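Local coordinates for protein proline dehydrogenase (Bradyrhizobium japonicum USDA 110, PDB 3HAZ) that probably oxidises proline to glutamate in two steps, using FAD in a proline dehydrogenase domain and NAD in an aldehyde dehydrogenase domain, at residues G668-A673 / V680-A685; E694-L699 / L709-G714. One frame throughout, in Å; residues are numbered along the deposited sequence.

Interaction 1 (G668-A673 / V680-A685); sequences GQVTAA and VVAKPA. With NAD (nicotinamide-adenine-dinucleotide), chain D.
Val670 and Ala673, one turn apart on helix 664-675, rest on Val680 and Ala682 of strand 679-683. The helix segment runs antiparallel to the strand, with axes 9.3 Å apart at an angle of 174°. This is the return half of the beta-alpha-beta unit made by strand 641-656, helix 664-675 and strand 679-683, part of the Rossmann-type NAD-binding region of the aldehyde dehydrogenase fold. Gln669 does not contact the strand segment; its NE2 is hydrogen-bonded to Ile656 O and its OE1 to Thr734 OG1. Val670 lies alongside the strand and uses one branch. With CG1 anti to the backbone N (chi1 169°), CG2 is the methyl that meets Ala682 CB at 4.0 Å. Val670 CG2 stands farther from Val680 CG1, at 4.4 Å. Ala673 makes the closest touch: its CB sits 3.6 Å from Val680 CG2. The two strand side chains that point to the helix are two residues apart, as strand alternation requires.

At the strand end Lys683 reaches the cofactor. Its chain, bent at chi2, chi3 and chi4, brings NZ back to its own neighbour. Lys683 NZ donates to Pro684 O at 2.9 Å, from above the carbonyl plane. Lys683 NZ also donates to NAD O2B at 2.8 Å. A weak bond joins Lys683 NZ to NAD O3B at 3.2 Å. Gly714 O is a further acceptor. A methionine here would remove the ammonium group and would probably leave the ribose hydroxyls and the carbonyls of Pro684 and Gly714 without this shared donor. The helix-strand face is thus held by small apolar groups, while at the strand end a lysine making several hydrogen bonds grips the adenosine ribose of NAD.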
loop_
_atom_site.group_PDB
_atom_site.type_symbol
_atom_site.label_atom_id
_atom_site.label_comp_id
_atom_site.label_asym_id
_atom_site.label_seq_id
_atom_site.Cartn_x
_atom_site.Cartn_y
_atom_site.Cartn_z
ATOM N N GLY A 668 5.208 7.212 -40.081
ATOM C CA GLY A 668 5.910 7.438 -38.833
ATOM C C GLY A 668 6.251 8.911 -38.667
ATOM O O GLY A 668 5.900 9.533 -37.665
ATOM N N GLN A 669 6.929 9.472 -39.664
ATOM C CA GLN A 669 7.345 10.868 -39.618
ATOM C C GLN A 669 6.142 11.802 -39.571
ATOM O O GLN A 669 6.132 12.773 -38.822
ATOM C CB GLN A 669 8.219 11.201 -40.829
ATOM C CG GLN A 669 9.484 10.361 -40.906
ATOM C CD GLN A 669 10.453 10.859 -41.949
ATOM O OE1 GLN A 669 11.651 10.942 -41.696
ATOM N NE2 GLN A 669 9.942 11.201 -43.130
ATOM N N VAL A 670 5.130 11.501 -40.377
ATOM C CA VAL A 670 3.965 12.372 -40.493
ATOM C C VAL A 670 3.127 12.413 -39.214
ATOM O O VAL A 670 2.808 13.493 -38.713
ATOM C CB VAL A 670 3.096 11.989 -41.701
ATOM C CG1 VAL A 670 1.755 12.719 -41.647
ATOM C CG2 VAL A 670 3.832 12.322 -42.999
ATOM N N THR A 671 2.799 11.238 -38.676
ATOM C CA THR A 671 1.986 11.147 -37.468
ATOM C C THR A 671 2.719 11.677 -36.236
ATOM O O THR A 671 2.094 12.192 -35.317
ATOM C CB THR A 671 1.498 9.706 -37.193
ATOM O OG1 THR A 671 2.625 8.830 -37.045
ATOM C CG2 THR A 671 0.601 9.209 -38.325
ATOM N N ALA A 672 4.041 11.560 -36.215
ATOM C CA ALA A 672 4.813 12.135 -35.117
ATOM C C ALA A 672 4.639 13.651 -35.090
ATOM O O ALA A 672 4.310 14.222 -34.052
ATOM C CB ALA A 672 6.274 11.780 -35.246
ATOM N N ALA A 673 4.875 14.290 -36.235
ATOM C CA ALA A 673 4.738 15.741 -36.374
ATOM C C ALA A 673 3.322 16.190 -36.027
ATOM O O ALA A 673 3.126 17.130 -35.252
ATOM C CB ALA A 673 5.102 16.170 -37.798
ATOM N N VAL A 680 1.451 19.567 -41.346
ATOM C CA VAL A 680 2.487 18.915 -42.129
ATOM C C VAL A 680 2.296 19.055 -43.638
ATOM O O VAL A 680 1.184 18.924 -44.156
ATOM C CB VAL A 680 2.580 17.413 -41.772
ATOM C CG1 VAL A 680 3.701 16.745 -42.548
ATOM C CG2 VAL A 680 2.788 17.241 -40.274
ATOM N N VAL A 681 3.392 19.347 -44.329
ATOM C CA VAL A 681 3.459 19.171 -45.772
ATOM C C VAL A 681 4.419 18.016 -46.040
ATOM O O VAL A 681 5.598 18.081 -45.684
ATOM C CB VAL A 681 3.927 20.449 -46.500
ATOM C CG1 VAL A 681 4.092 20.178 -47.992
ATOM C CG2 VAL A 681 2.930 21.588 -46.271
ATOM N N ALA A 682 3.902 16.953 -46.645
ATOM C CA ALA A 682 4.675 15.732 -46.857
ATOM C C ALA A 682 5.011 15.532 -48.329
ATOM O O ALA A 682 4.131 15.614 -49.189
ATOM C CB ALA A 682 3.900 14.526 -46.332
ATOM N N LYS A 683 6.283 15.273 -48.618
ATOM C CA LYS A 683 6.692 14.919 -49.975
ATOM C C LYS A 683 7.315 13.532 -49.991
ATOM O O LYS A 683 8.393 13.320 -49.433
ATOM C CB LYS A 683 7.674 15.937 -50.565
ATOM C CG LYS A 683 7.866 15.767 -52.074
ATOM C CD LYS A 683 9.275 16.098 -52.520
ATOM C CE LYS A 683 10.226 14.942 -52.271
ATOM N NZ LYS A 683 10.226 13.934 -53.376
ATOM N N PRO A 684 6.628 12.578 -50.633
ATOM C CA PRO A 684 7.110 11.195 -50.687
ATOM C C PRO A 684 8.177 11.043 -51.757
ATOM O O PRO A 684 8.321 11.914 -52.615
ATOM C CB PRO A 684 5.863 10.415 -51.096
ATOM C CG PRO A 684 5.069 11.393 -51.925
ATOM C CD PRO A 684 5.366 12.766 -51.372
ATOM N N ALA A 685 8.916 9.943 -51.700
ATOM C CA ALA A 685 9.873 9.614 -52.744
ATOM C C ALA A 685 9.167 9.548 -54.092
ATOM O O ALA A 685 8.031 9.077 -54.193
ATOM C CB ALA A 685 10.553 8.292 -52.437
HETATM P PA NAD D . 17.411 10.135 -51.160
HETATM O O1A NAD D . 18.511 11.096 -50.414
HETATM O O2A NAD D . 17.879 9.802 -52.515
HETATM O O5B NAD D . 15.978 10.987 -51.240
HETATM C C5B NAD D . 14.934 10.668 -50.329
HETATM C C4B NAD D . 13.882 11.785 -50.268
HETATM O O4B NAD D . 14.425 13.161 -50.270
HETATM C C3B NAD D . 12.872 11.830 -51.487
HETATM O O3B NAD D . 11.500 11.910 -51.253
HETATM C C2B NAD D . 13.562 12.832 -52.409
HETATM O O2B NAD D . 12.942 13.224 -53.613
HETATM C C1B NAD D . 13.962 13.848 -51.429
HETATM N N9A NAD D . 15.022 14.719 -51.957
HETATM C C8A NAD D . 15.942 14.418 -52.909
HETATM N N7A NAD D . 16.772 15.563 -53.094
HETATM C C5A NAD D . 16.321 16.574 -52.215
HETATM C C6A NAD D . 16.760 17.873 -51.985
HETATM N N6A NAD D . 17.893 18.394 -52.733
HETATM N N1A NAD D . 16.136 18.651 -51.063
HETATM C C2A NAD D . 15.058 18.150 -50.353
HETATM N N3A NAD D . 14.623 16.872 -50.578
HETATM C C4A NAD D . 15.257 16.082 -51.513
HETATM O O3 NAD D . 17.126 8.750 -50.256
HETATM P PN NAD D . 16.366 7.441 -50.967
HETATM O O1N NAD D . 17.142 7.071 -52.394
HETATM O O2N NAD D . 14.960 7.759 -51.221
HETATM O O5D NAD D . 16.446 6.119 -49.952
HETATM C C5D NAD D . 17.691 5.470 -49.737
HETATM C C4D NAD D . 18.492 6.084 -48.570
HETATM O O4D NAD D . 17.709 6.489 -47.365
HETATM C C3D NAD D . 19.756 5.328 -47.973
HETATM O O3D NAD D . 21.009 5.968 -47.980
HETATM C C2D NAD D . 19.170 4.847 -46.628
HETATM O O2D NAD D . 19.962 4.141 -45.692
HETATM C C1D NAD D . 18.386 6.025 -46.215
HETATM N N1N NAD D . 17.397 5.593 -45.219
HETATM C C2N NAD D . 17.714 5.684 -43.851
HETATM C C3N NAD D . 16.743 5.240 -42.856
HETATM C C7N NAD D . 17.085 5.349 -41.359
HETATM O O7N NAD D . 16.235 5.192 -40.559
HETATM N N7N NAD D . 18.406 5.779 -40.945
HETATM C C4N NAD D . 15.434 4.691 -43.289
HETATM C C5N NAD D . 15.119 4.605 -44.648
HETATM C C6N NAD D . 16.100 5.057 -45.660
#

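Interaction 2 (E694-L699 / L709-G714); sequences EAVALL and LYLVTG
Val696 straddles Leu709 and Leu711 and gives one methyl to each. Val696 CG1 meets Leu709 CD2 at 3.9 Å, and Val696 CG2 meets Leu711 CD1 at 3.8 Å. With CG1 anti to the backbone N (chi1 168°), CG1 is turned to Leu709 and CG2 to Leu711. Leu699, one turn on, crosses Leu709 at about a right angle, with Leu699 CD1 3.7 Å from Leu709 CD2. Leu709 CD2 is therefore packed against both helix residues. Val670 of helix 664-675 also touches Leu709, and Phe666 touches Val696, so helix 664-675 also packs against this part.

The other end is looser. Leu711 is partly exposed and meets the helix segment through Val696 alone, with Pro684 as another neighbour. On the back of the helix Ala697 is exposed and Glu694 partly so; both point away from the strand. Helix segment 694-699 runs antiparallel to strand 709-711, at 161° with the segment axes 9.2 Å apart. It lies on helix 689-702, in the next beta-alpha-beta unit of the NAD-binding region. All the side-chain contacts between the segments are apolar, so the helix is held to the sheet by methyl packing.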
loop_
_atom_site.group_PDB
_atom_site.type_symbol
_atom_site.label_atom_id
_atom_site.label_comp_id
_atom_site.label_asym_id
_atom_site.label_seq_id
_atom_site.Cartn_x
_atom_site.Cartn_y
_atom_site.Cartn_z
ATOM N N GLU A 694 -2.512 7.298 -50.713
ATOM C CA GLU A 694 -3.481 6.446 -50.029
ATOM C C GLU A 694 -3.400 6.644 -48.513
ATOM O O GLU A 694 -4.421 6.724 -47.831
ATOM C CB GLU A 694 -3.250 4.974 -50.376
ATOM C CG GLU A 694 -3.586 4.607 -51.816
ATOM C CD GLU A 694 -5.065 4.333 -52.030
ATOM O OE1 GLU A 694 -5.881 4.724 -51.169
ATOM O OE2 GLU A 694 -5.412 3.723 -53.064
ATOM N N ALA A 695 -2.181 6.722 -47.995
ATOM C CA ALA A 695 -1.966 6.913 -46.567
ATOM C C ALA A 695 -2.559 8.238 -46.087
ATOM O O ALA A 695 -3.275 8.287 -45.085
ATOM C CB ALA A 695 -0.478 6.843 -46.243
ATOM N N VAL A 696 -2.254 9.311 -46.807
ATOM C CA VAL A 696 -2.777 10.629 -46.466
ATOM C C VAL A 696 -4.306 10.636 -46.455
ATOM O O VAL A 696 -4.922 11.146 -45.520
ATOM C CB VAL A 696 -2.243 11.715 -47.427
ATOM C CG1 VAL A 696 -3.020 13.018 -47.257
ATOM C CG2 VAL A 696 -0.753 11.941 -47.189
ATOM N N ALA A 697 -4.920 10.067 -47.489
ATOM C CA ALA A 697 -6.377 10.009 -47.540
ATOM C C ALA A 697 -6.905 9.216 -46.347
ATOM O O ALA A 697 -7.953 9.533 -45.784
ATOM C CB ALA A 697 -6.856 9.398 -48.861
ATOM N N LEU A 698 -6.159 8.191 -45.952
ATOM C CA LEU A 698 -6.549 7.382 -44.807
ATOM C C LEU A 698 -6.458 8.190 -43.514
ATOM O O LEU A 698 -7.326 8.084 -42.647
ATOM C CB LEU A 698 -5.692 6.110 -44.721
ATOM C CG LEU A 698 -6.026 5.106 -43.613
ATOM C CD1 LEU A 698 -5.565 3.699 -43.989
ATOM C CD2 LEU A 698 -5.419 5.538 -42.283
ATOM N N LEU A 699 -5.406 8.994 -43.382
ATOM C CA LEU A 699 -5.243 9.831 -42.200
ATOM C C LEU A 699 -6.367 10.856 -42.097
ATOM O O LEU A 699 -6.895 11.093 -41.012
ATOM C CB LEU A 699 -3.893 10.544 -42.212
ATOM C CG LEU A 699 -2.672 9.725 -41.783
ATOM C CD1 LEU A 699 -1.420 10.560 -41.946
ATOM C CD2 LEU A 699 -2.818 9.261 -40.342
ATOM N N LEU A 709 -2.763 18.644 -43.018
ATOM C CA LEU A 709 -1.917 17.691 -43.736
ATOM C C LEU A 709 -2.059 17.793 -45.253
ATOM O O LEU A 709 -3.138 17.558 -45.794
ATOM C CB LEU A 709 -2.242 16.259 -43.289
ATOM C CG LEU A 709 -1.531 15.122 -44.032
ATOM C CD1 LEU A 709 -0.022 15.182 -43.812
ATOM C CD2 LEU A 709 -2.083 13.768 -43.598
ATOM N N TYR A 710 -0.961 18.122 -45.932
ATOM C CA TYR A 710 -0.956 18.221 -47.389
ATOM C C TYR A 710 0.118 17.347 -48.026
ATOM O O TYR A 710 1.250 17.288 -47.549
ATOM C CB TYR A 710 -0.772 19.678 -47.838
ATOM C CG TYR A 710 -1.916 20.573 -47.424
ATOM C CD1 TYR A 710 -1.998 21.067 -46.130
ATOM C CD2 TYR A 710 -2.918 20.915 -48.322
ATOM C CE1 TYR A 710 -3.042 21.884 -45.742
ATOM C CE2 TYR A 710 -3.976 21.733 -47.939
ATOM C CZ TYR A 710 -4.028 22.211 -46.646
ATOM O OH TYR A 710 -5.070 23.020 -46.246
ATOM N N LEU A 711 -0.248 16.676 -49.111
ATOM C CA LEU A 711 0.708 15.891 -49.878
ATOM C C LEU A 711 1.173 16.672 -51.101
ATOM O O LEU A 711 0.357 17.142 -51.891
ATOM C CB LEU A 711 0.086 14.574 -50.331
ATOM C CG LEU A 711 1.084 13.585 -50.931
ATOM C CD1 LEU A 711 1.884 12.920 -49.813
ATOM C CD2 LEU A 711 0.368 12.544 -51.779
ATOM N N VAL A 712 2.487 16.811 -51.247
ATOM C CA VAL A 712 3.072 17.410 -52.438
ATOM C C VAL A 712 4.035 16.414 -53.070
ATOM O O VAL A 712 5.006 16.002 -52.439
ATOM C CB VAL A 712 3.839 18.697 -52.100
ATOM C CG1 VAL A 712 4.607 19.188 -53.311
ATOM C CG2 VAL A 712 2.881 19.769 -51.597
ATOM N N THR A 713 3.760 16.017 -54.307
ATOM C CA THR A 713 4.624 15.064 -54.999
ATOM C C THR A 713 5.587 15.742 -55.966
ATOM O O THR A 713 5.340 16.855 -56.437
ATOM C CB THR A 713 3.814 14.006 -55.773
ATOM O OG1 THR A 713 2.970 14.658 -56.733
ATOM C CG2 THR A 713 2.967 13.177 -54.813
ATOM N N GLY A 714 6.685 15.054 -56.261
ATOM C CA GLY A 714 7.685 15.563 -57.178
ATOM C C GLY A 714 9.058 15.002 -56.873
ATOM O O GLY A 714 9.197 14.059 -56.090
#

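In the fold
Interactions 1 and 2 come from successive beta-alpha-beta units, and their centres are 8 Å apart. Strands 679-683 and 709-711 are parallel neighbours in one sheet. Ala682 N lies 2.8 Å from Tyr710 O, and Ala682 O lies 2.9 Å from Val712 N; both are probable hydrogen bonds. The helices also meet, where Val670 touches Leu699. Of the two, interaction 1 is the one that touches NAD, through 680-685; segment 709-714 joins it at the NAD-binding lysine through Gly714. The apolar packing of interaction 2 stands back from the cofactor, with the side chain of Leu711 about 10 Å from NAD and about 7 Å from the side chain of Lys683.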